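Local coordinates for protein heme oxygenase (PDB 4RAJ) that probably catalyses the oxidative cleavage of heme to biliverdin, with release of carbon monoxide and iron, at residues T21-K26 with Q202-Q207; A45-K50 with R160-I165; V103-G108 with F166-D171. All coordinates share one frame; numbering follows the deposited sequence.

In the fold
The three contacts lie toward opposite sides of a mainly helical chain. Interaction 1 lies across the chain's centre from the other two, about 36 Å (centre to centre) from interaction 2 and about 39 Å from interaction 3. Interactions 2 and 3 touch, with centres about 11 Å apart, and are joined by a probable hydrogen bond from Arg-163 NE to Pro-169 O and by packing of Lys-50 on Phe-166. Both nest in the loop that interaction 1 closes. A bound polyether is lined by Ser-35 on helix 29-47 and by Phe-218, Asn-221 and Ile-225 on helix 204-227. These helices serve interactions 2 and 1, but no contact residue lines the pocket.

Interaction 1. Residues T21-K26 with Q202-Q207; sequences TKRLSK and QPQELQ
Arg-23 reaches across to Gln-204 and Gln-207 at the surface. Its NH2 lies 3.4 Å from NE2 of Gln-204. Both atoms are donors, so this is not a hydrogen bond. The guanidinium and amide planes are 62° apart. Asp-208, one residue beyond the segment, probably brings the two donors together. Its OD1 forms a salt bridge with Arg-23 NH2 and accepts a hydrogen bond from Gln-204 NE2. The carboxylate probably offsets the positive charge here.

A water lies between Arg-23, Gln-204 and Gln-207. It donates to Gln-207 OE1 and accepts weakly from Arg-23 NE at 2.9 Å. A further weak bond comes from Gln-204 NE2.

The outer layer sets the positions of these groups. Arg-23 has CG anti to its backbone N (chi1 -180°) and bends at chi3, which turns the guanidinium to the second helix. The side chain also touches Leu-211. Gln-207 is held at its far end, where NE2 gives a nearly straight bond of 2.8 Å to the backbone O of Gln-202. That oxygen lies in the amide plane of Gln-207. The bond ties the first turn of helix 204-227 to the residues that lead into it. Pro-203 is the N-cap, and its O accepts from Gln-207 N at 3.1 Å. Next to Arg-23 in the helix, the buried Leu-24 packs on Leu-211 and His-214. The arrangement is a surface contact between the short N-terminal helix 20-27 and the start of helix 204-227, bridged by a water and by Asp-208, in the all-helical heme oxygenase fold.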
loop_
_atom_site.group_PDB
_atom_site.type_symbol
_atom_site.label_atom_id
_atom_site.label_comp_id
_atom_site.label_asym_id
_atom_site.label_seq_id
_atom_site.Cartn_x
_atom_site.Cartn_y
_atom_site.Cartn_z
ATOM N N THR A 21 -0.381 -9.111 15.228
ATOM C CA THR A 21 0.617 -8.265 14.582
ATOM C C THR A 21 2.014 -8.853 14.723
ATOM O O THR A 21 2.799 -8.822 13.787
ATOM C CB THR A 21 0.618 -6.832 15.156
ATOM O OG1 THR A 21 0.567 -6.892 16.585
ATOM C CG2 THR A 21 -0.567 -6.048 14.635
ATOM N N LYS A 22 2.315 -9.402 15.895
ATOM C CA LYS A 22 3.641 -9.938 16.142
ATOM C C LYS A 22 3.826 -11.266 15.420
ATOM O O LYS A 22 4.908 -11.562 14.916
ATOM C CB LYS A 22 3.884 -10.097 17.642
ATOM C CG LYS A 22 5.345 -10.277 18.001
ATOM C CD LYS A 22 5.796 -9.251 19.043
ATOM C CE LYS A 22 5.505 -9.716 20.460
ATOM N NZ LYS A 22 5.781 -8.646 21.460
ATOM N N ARG A 23 2.769 -12.070 15.363
ATOM C CA ARG A 23 2.855 -13.319 14.618
ATOM C C ARG A 23 3.076 -13.045 13.134
ATOM O O ARG A 23 3.862 -13.727 12.480
ATOM C CB ARG A 23 1.603 -14.178 14.811
ATOM C CG ARG A 23 1.680 -15.499 14.036
ATOM C CD ARG A 23 0.857 -16.600 14.666
ATOM N NE ARG A 23 -0.464 -16.708 14.060
ATOM C CZ ARG A 23 -0.824 -17.652 13.193
ATOM N NH1 ARG A 23 0.033 -18.589 12.820
ATOM N NH2 ARG A 23 -2.058 -17.657 12.704
ATOM N N LEU A 24 2.392 -12.038 12.601
ATOM C CA LEU A 24 2.530 -11.718 11.185
ATOM C C LEU A 24 3.905 -11.143 10.880
ATOM O O LEU A 24 4.576 -11.581 9.945
ATOM C CB LEU A 24 1.435 -10.747 10.737
ATOM C CG LEU A 24 0.164 -11.377 10.153
ATOM C CD1 LEU A 24 -0.415 -12.432 11.082
ATOM C CD2 LEU A 24 -0.884 -10.316 9.872
ATOM N N SER A 25 4.335 -10.175 11.682
ATOM C CA SER A 25 5.631 -9.540 11.455
ATOM C C SER A 25 6.786 -10.533 11.584
ATOM O O SER A 25 7.759 -10.448 10.841
ATOM C CB SER A 25 5.820 -8.365 12.414
ATOM O OG SER A 25 4.767 -7.434 12.236
ATOM N N LYS A 26 6.679 -11.482 12.512
ATOM C CA LYS A 26 7.683 -12.544 12.615
ATOM C C LYS A 26 7.700 -13.424 11.376
ATOM O O LYS A 26 8.762 -13.802 10.883
ATOM C CB LYS A 26 7.447 -13.424 13.849
ATOM C CG LYS A 26 7.867 -12.792 15.161
ATOM C CD LYS A 26 8.082 -13.849 16.242
ATOM C CE LYS A 26 6.821 -14.652 16.503
ATOM N NZ LYS A 26 7.024 -15.676 17.564
ATOM N N GLN A 202 -11.090 -13.878 16.400
ATOM C CA GLN A 202 -11.439 -14.680 15.229
ATOM C C GLN A 202 -11.029 -16.143 15.372
ATOM O O GLN A 202 -10.076 -16.460 16.084
ATOM C CB GLN A 202 -10.798 -14.088 13.972
ATOM C CG GLN A 202 -11.148 -12.614 13.741
ATOM C CD GLN A 202 -12.645 -12.338 13.857
ATOM O OE1 GLN A 202 -13.462 -12.938 13.151
ATOM N NE2 GLN A 202 -13.008 -11.441 14.761
ATOM N N PRO A 203 -11.751 -17.041 14.681
ATOM C CA PRO A 203 -11.383 -18.460 14.615
ATOM C C PRO A 203 -9.951 -18.633 14.108
ATOM O O PRO A 203 -9.491 -17.817 13.292
ATOM C CB PRO A 203 -12.383 -19.042 13.611
ATOM C CG PRO A 203 -13.537 -18.124 13.650
ATOM C CD PRO A 203 -12.975 -16.758 13.910
ATOM N N GLN A 204 -9.269 -19.678 14.573
ATOM C CA GLN A 204 -7.889 -19.929 14.166
ATOM C C GLN A 204 -7.720 -19.966 12.634
ATOM O O GLN A 204 -6.694 -19.514 12.099
ATOM C CB GLN A 204 -7.389 -21.235 14.786
ATOM C CG GLN A 204 -5.887 -21.411 14.682
ATOM C CD GLN A 204 -5.144 -20.199 15.220
ATOM O OE1 GLN A 204 -5.430 -19.718 16.320
ATOM N NE2 GLN A 204 -4.200 -19.688 14.437
ATOM N N GLU A 205 -8.724 -20.487 11.928
ATOM C CA GLU A 205 -8.647 -20.593 10.468
ATOM C C GLU A 205 -8.522 -19.220 9.813
ATOM O O GLU A 205 -7.737 -19.038 8.878
ATOM C CB GLU A 205 -9.868 -21.324 9.903
ATOM C CG GLU A 205 -9.904 -22.822 10.196
ATOM C CD GLU A 205 -10.623 -23.207 11.501
ATOM O OE1 GLU A 205 -10.892 -22.330 12.375
ATOM O OE2 GLU A 205 -10.918 -24.417 11.646
ATOM N N LEU A 206 -9.302 -18.262 10.311
ATOM C CA LEU A 206 -9.272 -16.885 9.808
ATOM C C LEU A 206 -7.977 -16.170 10.193
ATOM O O LEU A 206 -7.423 -15.411 9.401
ATOM C CB LEU A 206 -10.488 -16.107 10.322
ATOM C CG LEU A 206 -10.728 -14.715 9.728
ATOM C CD1 LEU A 206 -10.951 -14.811 8.233
ATOM C CD2 LEU A 206 -11.913 -14.050 10.395
ATOM N N GLN A 207 -7.491 -16.407 11.409
ATOM C CA GLN A 207 -6.194 -15.866 11.802
ATOM C C GLN A 207 -5.070 -16.390 10.895
ATOM O O GLN A 207 -4.169 -15.634 10.522
ATOM C CB GLN A 207 -5.900 -16.196 13.265
ATOM C CG GLN A 207 -6.935 -15.616 14.225
ATOM C CD GLN A 207 -6.481 -15.664 15.670
ATOM O OE1 GLN A 207 -5.298 -15.484 15.971
ATOM N NE2 GLN A 207 -7.419 -15.920 16.574
HETATM O O HOH W 1 -3.127 -16.541 15.266
#

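Interaction 2. Residues A45-K50 with R160-I165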
loop_
_atom_site.group_PDB
_atom_site.type_symbol
_atom_site.label_atom_id
_atom_site.label_comp_id
_atom_site.label_asym_id
_atom_site.label_seq_id
_atom_site.Cartn_x
_atom_site.Cartn_y
_atom_site.Cartn_z
ATOM N N ALA A 45 17.783 4.221 -9.186
ATOM C CA ALA A 45 17.343 4.248 -10.569
ATOM C C ALA A 45 16.164 5.204 -10.714
ATOM O O ALA A 45 16.144 6.040 -11.604
ATOM C CB ALA A 45 16.962 2.849 -11.043
ATOM N N LEU A 46 15.190 5.088 -9.821
ATOM C CA LEU A 46 13.985 5.914 -9.934
ATOM C C LEU A 46 14.260 7.395 -9.701
ATOM O O LEU A 46 13.685 8.246 -10.381
ATOM C CB LEU A 46 12.918 5.434 -8.958
ATOM C CG LEU A 46 12.418 4.006 -9.148
ATOM C CD1 LEU A 46 11.378 3.745 -8.085
ATOM C CD2 LEU A 46 11.844 3.810 -10.540
ATOM N N PHE A 47 15.130 7.709 -8.744
ATOM C CA PHE A 47 15.416 9.106 -8.423
ATOM C C PHE A 47 16.267 9.782 -9.490
ATOM O O PHE A 47 16.469 10.996 -9.454
ATOM C CB PHE A 47 16.112 9.221 -7.070
ATOM C CG PHE A 47 15.207 8.946 -5.910
ATOM C CD1 PHE A 47 13.934 9.491 -5.874
ATOM C CD2 PHE A 47 15.628 8.156 -4.857
ATOM C CE1 PHE A 47 13.086 9.242 -4.805
ATOM C CE2 PHE A 47 14.788 7.903 -3.788
ATOM C CZ PHE A 47 13.512 8.447 -3.765
ATOM N N SER A 48 16.745 9.006 -10.459
ATOM C CA SER A 48 17.539 9.588 -11.537
ATOM C C SER A 48 16.657 10.376 -12.502
ATOM O O SER A 48 17.162 11.203 -13.281
ATOM C CB SER A 48 18.316 8.500 -12.295
ATOM O OG SER A 48 17.429 7.705 -13.076
ATOM N N ASP A 49 15.344 10.153 -12.423
ATOM C CA ASP A 49 14.392 10.760 -13.363
ATOM C C ASP A 49 12.992 10.831 -12.743
ATOM O O ASP A 49 12.389 9.789 -12.487
ATOM C CB ASP A 49 14.356 9.938 -14.659
ATOM C CG ASP A 49 13.518 10.579 -15.759
ATOM O OD1 ASP A 49 12.590 11.370 -15.468
ATOM O OD2 ASP A 49 13.802 10.281 -16.940
ATOM N N LYS A 50 12.457 12.037 -12.544
ATOM C CA LYS A 50 11.175 12.150 -11.846
ATOM C C LYS A 50 10.078 11.447 -12.630
ATOM O O LYS A 50 9.115 10.958 -12.045
ATOM C CB LYS A 50 10.782 13.611 -11.603
ATOM C CG LYS A 50 11.106 14.567 -12.715
ATOM C CD LYS A 50 10.737 15.987 -12.300
ATOM C CE LYS A 50 11.282 16.334 -10.916
ATOM N NZ LYS A 50 10.944 17.728 -10.501
ATOM N N ARG A 160 11.251 11.813 2.102
ATOM C CA ARG A 160 12.381 12.692 2.396
ATOM C C ARG A 160 13.393 12.742 1.250
ATOM O O ARG A 160 13.932 13.818 0.931
ATOM C CB ARG A 160 13.072 12.254 3.693
ATOM C CG ARG A 160 12.475 12.892 4.946
ATOM C CD ARG A 160 12.936 12.186 6.216
ATOM N NE ARG A 160 11.800 11.726 7.013
ATOM C CZ ARG A 160 11.870 10.807 7.974
ATOM N NH1 ARG A 160 13.031 10.233 8.264
ATOM N NH2 ARG A 160 10.775 10.456 8.641
ATOM N N TRP A 161 13.665 11.590 0.644
ATOM C CA TRP A 161 14.571 11.523 -0.500
ATOM C C TRP A 161 13.983 12.218 -1.718
ATOM O O TRP A 161 14.680 12.969 -2.397
ATOM C CB TRP A 161 14.913 10.069 -0.855
ATOM C CG TRP A 161 16.083 9.528 -0.110
ATOM C CD1 TRP A 161 16.077 8.529 0.817
ATOM C CD2 TRP A 161 17.442 9.964 -0.222
ATOM N NE1 TRP A 161 17.350 8.317 1.291
ATOM C CE2 TRP A 161 18.205 9.184 0.666
ATOM C CE3 TRP A 161 18.084 10.949 -0.979
ATOM C CZ2 TRP A 161 19.585 9.351 0.812
ATOM C CZ3 TRP A 161 19.451 11.118 -0.829
ATOM C CH2 TRP A 161 20.186 10.320 0.058
ATOM N N ALA A 162 12.707 11.978 -1.999
ATOM C CA ALA A 162 12.057 12.659 -3.119
ATOM C C ALA A 162 12.171 14.174 -2.981
ATOM O O ALA A 162 12.513 14.876 -3.942
ATOM C CB ALA A 162 10.582 12.246 -3.221
ATOM N N ARG A 163 11.891 14.682 -1.781
ATOM C CA ARG A 163 11.923 16.123 -1.567
ATOM C C ARG A 163 13.344 16.675 -1.741
ATOM O O ARG A 163 13.536 17.752 -2.303
ATOM C CB ARG A 163 11.371 16.472 -0.183
ATOM C CG ARG A 163 11.412 17.958 0.154
ATOM C CD ARG A 163 10.208 18.388 0.990
ATOM N NE ARG A 163 8.970 18.396 0.208
ATOM C CZ ARG A 163 7.988 17.513 0.335
ATOM N NH1 ARG A 163 6.915 17.615 -0.445
ATOM N NH2 ARG A 163 8.070 16.532 1.231
ATOM N N LYS A 164 14.334 15.916 -1.289
ATOM C CA LYS A 164 15.725 16.343 -1.388
ATOM C C LYS A 164 16.215 16.343 -2.838
ATOM O O LYS A 164 16.743 17.336 -3.332
ATOM C CB LYS A 164 16.621 15.439 -0.532
ATOM C CG LYS A 164 18.072 15.906 -0.444
ATOM C CD LYS A 164 18.905 14.955 0.395
ATOM C CE LYS A 164 20.167 15.631 0.920
ATOM N NZ LYS A 164 19.869 16.517 2.085
ATOM N N ILE A 165 16.034 15.225 -3.520
ATOM C CA ILE A 165 16.585 15.057 -4.855
ATOM C C ILE A 165 15.827 15.867 -5.909
ATOM O O ILE A 165 16.437 16.443 -6.815
ATOM C CB ILE A 165 16.607 13.570 -5.242
ATOM C CG1 ILE A 165 17.565 12.817 -4.312
ATOM C CG2 ILE A 165 17.027 13.388 -6.695
ATOM C CD1 ILE A 165 17.667 11.338 -4.587
#
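This is an apolar helix-to-helix contact, partly buried, at the end of helix 29-47, where Phe-47 packs on the last turns of helix 155-165. Phe-47 supplies about half of the buried surface. Trp-161, Ala-162 and Ile-165 receive the ring, and they lie one apart or about one turn apart on their helix.

Different parts of Phe-47 meet different partners. The far end of the ring meets Trp-161, with CZ 3.6 Å from CB of that residue. CB is the part of Trp-161 that touches closely, because its indole leads away from Phe-47. The two aromatic groups are therefore only loosely paired. The phenyl centroid is 6.0 Å from that of the indole five-membered ring, and the planes are 34° apart, which is neither a stack nor an edge-to-face pair. Along one side of the ring, CE1 lies 3.9 Å from the backbone N of Ala-162 and 4.2 Å from its CB. At the near end, CD1 of Ile-165 sits 3.6 Å from CB of Phe-47. This methyl is brought there by an extended chain, with CD1 anti to CA (chi2 180°). The other branch, CG2, lies 3.7 Å from the backbone O of Phe-47.

An alanine in place of Phe-47 would probably open a gap beside Ala-162 and Trp-161 CB, and leave Ile-165 CD1 touching only the CB that remains of this side chain.

Just past the contact, Asp-49 caps the next helix through OD1 to the backbone N of Asp-51. That helix, 50-76, packs close by: Tyr-53 touches Ala-162, and Ala-56 touches Leu-46. Helix 155-165 thus lies against both the end of helix 29-47 and the start of helix 50-76.

Interaction 3. Residues V103-G108 with F166-D171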
loop_
_atom_site.group_PDB
_atom_site.type_symbol
_atom_site.label_atom_id
_atom_site.label_comp_id
_atom_site.label_asym_id
_atom_site.label_seq_id
_atom_site.Cartn_x
_atom_site.Cartn_y
_atom_site.Cartn_z
ATOM N N VAL A 103 1.158 11.558 -9.133
ATOM C CA VAL A 103 1.284 11.155 -10.529
ATOM C C VAL A 103 0.900 12.304 -11.478
ATOM O O VAL A 103 1.593 12.550 -12.468
ATOM C CB VAL A 103 0.426 9.900 -10.816
ATOM C CG1 VAL A 103 0.304 9.641 -12.315
ATOM C CG2 VAL A 103 1.033 8.676 -10.097
ATOM N N GLN A 104 -0.195 13.005 -11.181
ATOM C CA GLN A 104 -0.572 14.137 -12.028
ATOM C C GLN A 104 0.469 15.246 -11.921
ATOM O O GLN A 104 0.827 15.871 -12.930
ATOM C CB GLN A 104 -1.965 14.655 -11.663
ATOM C CG GLN A 104 -3.066 13.664 -12.031
ATOM C CD GLN A 104 -4.474 14.248 -11.869
ATOM O OE1 GLN A 104 -5.239 13.839 -10.986
ATOM N NE2 GLN A 104 -4.813 15.194 -12.726
ATOM N N HIS A 105 0.987 15.467 -10.718
ATOM C CA HIS A 105 2.011 16.500 -10.539
ATOM C C HIS A 105 3.251 16.265 -11.405
ATOM O O HIS A 105 3.720 17.164 -12.125
ATOM C CB HIS A 105 2.455 16.610 -9.077
ATOM C CG HIS A 105 3.565 17.604 -8.889
ATOM N ND1 HIS A 105 4.866 17.237 -8.631
ATOM C CD2 HIS A 105 3.571 18.952 -9.012
ATOM C CE1 HIS A 105 5.623 18.321 -8.568
ATOM N NE2 HIS A 105 4.859 19.373 -8.782
ATOM N N TYR A 106 3.794 15.054 -11.346
ATOM C CA TYR A 106 5.043 14.788 -12.051
ATOM C C TYR A 106 4.866 14.653 -13.551
ATOM O O TYR A 106 5.709 15.117 -14.319
ATOM C CB TYR A 106 5.692 13.525 -11.491
ATOM C CG TYR A 106 6.263 13.696 -10.109
ATOM C CD1 TYR A 106 7.410 14.456 -9.909
ATOM C CD2 TYR A 106 5.663 13.104 -8.997
ATOM C CE1 TYR A 106 7.949 14.619 -8.652
ATOM C CE2 TYR A 106 6.201 13.270 -7.724
ATOM C CZ TYR A 106 7.350 14.033 -7.567
ATOM O OH TYR A 106 7.912 14.221 -6.322
ATOM N N LEU A 107 3.766 14.033 -13.974
ATOM C CA LEU A 107 3.637 13.592 -15.363
ATOM C C LEU A 107 2.763 14.512 -16.217
ATOM O O LEU A 107 2.838 14.490 -17.455
ATOM C CB LEU A 107 3.087 12.164 -15.407
ATOM C CG LEU A 107 3.947 11.078 -14.757
ATOM C CD1 LEU A 107 3.368 9.709 -15.042
ATOM C CD2 LEU A 107 5.401 11.154 -15.257
ATOM N N GLY A 108 1.931 15.317 -15.567
ATOM C CA GLY A 108 1.165 16.322 -16.283
ATOM C C GLY A 108 -0.001 15.759 -17.073
ATOM O O GLY A 108 -0.552 14.722 -16.730
ATOM N N PHE A 166 14.506 15.934 -5.777
ATOM C CA PHE A 166 13.692 16.645 -6.757
ATOM C C PHE A 166 13.483 18.098 -6.376
ATOM O O PHE A 166 12.784 18.818 -7.080
ATOM C CB PHE A 166 12.332 15.974 -6.931
ATOM C CG PHE A 166 12.409 14.584 -7.502
ATOM C CD1 PHE A 166 13.405 14.238 -8.404
ATOM C CD2 PHE A 166 11.480 13.625 -7.133
ATOM C CE1 PHE A 166 13.481 12.963 -8.932
ATOM C CE2 PHE A 166 11.547 12.341 -7.655
ATOM C CZ PHE A 166 12.553 12.008 -8.554
ATOM N N GLN A 167 14.068 18.503 -5.251
ATOM C CA GLN A 167 13.952 19.872 -4.735
ATOM C C GLN A 167 12.507 20.339 -4.666
ATOM O O GLN A 167 12.149 21.394 -5.198
ATOM C CB GLN A 167 14.773 20.835 -5.594
ATOM C CG GLN A 167 16.248 20.542 -5.569
ATOM C CD GLN A 167 17.030 21.492 -6.448
ATOM O OE1 GLN A 167 16.735 22.687 -6.513
ATOM N NE2 GLN A 167 18.028 20.965 -7.139
ATOM N N LEU A 168 11.679 19.544 -4.004
ATOM C CA LEU A 168 10.248 19.814 -3.946
ATOM C C LEU A 168 9.883 20.883 -2.929
ATOM O O LEU A 168 10.452 20.917 -1.838
ATOM C CB LEU A 168 9.492 18.530 -3.607
ATOM C CG LEU A 168 9.680 17.335 -4.536
ATOM C CD1 LEU A 168 8.997 16.109 -3.932
ATOM C CD2 LEU A 168 9.129 17.639 -5.924
ATOM N N PRO A 169 8.901 21.737 -3.269
ATOM C CA PRO A 169 8.222 22.567 -2.262
ATOM C C PRO A 169 7.655 21.699 -1.138
ATOM O O PRO A 169 7.423 20.506 -1.331
ATOM C CB PRO A 169 7.094 23.240 -3.048
ATOM C CG PRO A 169 7.504 23.150 -4.478
ATOM C CD PRO A 169 8.332 21.912 -4.617
ATOM N N ASP A 170 7.418 22.281 0.027
ATOM C CA ASP A 170 7.049 21.468 1.178
ATOM C C ASP A 170 5.648 20.856 1.071
ATOM O O ASP A 170 5.318 19.936 1.816
ATOM C CB ASP A 170 7.155 22.298 2.462
ATOM C CG ASP A 170 7.491 21.449 3.677
ATOM O OD1 ASP A 170 7.911 20.286 3.491
ATOM O OD2 ASP A 170 7.346 21.944 4.818
ATOM N N ASP A 171 4.836 21.346 0.135
ATOM C CA ASP A 171 3.430 20.939 0.053
ATOM C C ASP A 171 3.047 20.315 -1.290
ATOM O O ASP A 171 1.861 20.196 -1.614
ATOM C CB ASP A 171 2.526 22.140 0.323
ATOM C CG ASP A 171 2.810 23.296 -0.614
ATOM O OD1 ASP A 171 3.983 23.455 -1.018
ATOM O OD2 ASP A 171 1.862 24.037 -0.953
#
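Tyr-106 and Leu-168 both have CG anti to the carbonyl carbon (chi1 -71° and -58°), and the two side chains come at each other from opposite directions. The tyrosine oxygen meets the isobutyl end. OH lies 3.2 Å from CD1 of Leu-168, which is tight, and 3.6 Å from CD2. Both methyls of the leucine come to the hydroxyl from one side of the ring plane.

Phe-166 comes to the same end of the tyrosine from another direction. Its CD2 is 3.7 Å from Tyr-106 OH and 4.0 Å from Tyr-106 CE1. The ring planes stand 63° apart and the centroids are 5.8 Å apart. The pair is oblique. Phe-166 also makes an edge-to-face pair with Tyr-53 of helix 50-76.

The loop that brings Phe-166 and Leu-168 here leaves helix 155-165 in a turn of its own. Gln-167 has positive phi, and Leu-168 N probably bonds to Arg-163 O. Both features are consistent with a Schellman-type end to the helix. The chain then runs on without regular structure beside the end of helix 96-107. Arg-163 also bonds through NE to the backbone O of Pro-169, which ties the loop back to the helix it came from.

The phenol has its polar partner in this loop as well, since Tyr-106 OH is hydrogen-bonded to the backbone O of Gly-173. This bond holds the oxygen among apolar neighbours. His-105 lies over one face of the Tyr-106 ring, with ND1 3.9 Å above the ring centre. Its CE1 is 4.4 Å from CD2 of Leu-168, a looser touch. Tyr-106 also packs on Lys-50 and Ala-54 of helix 50-76.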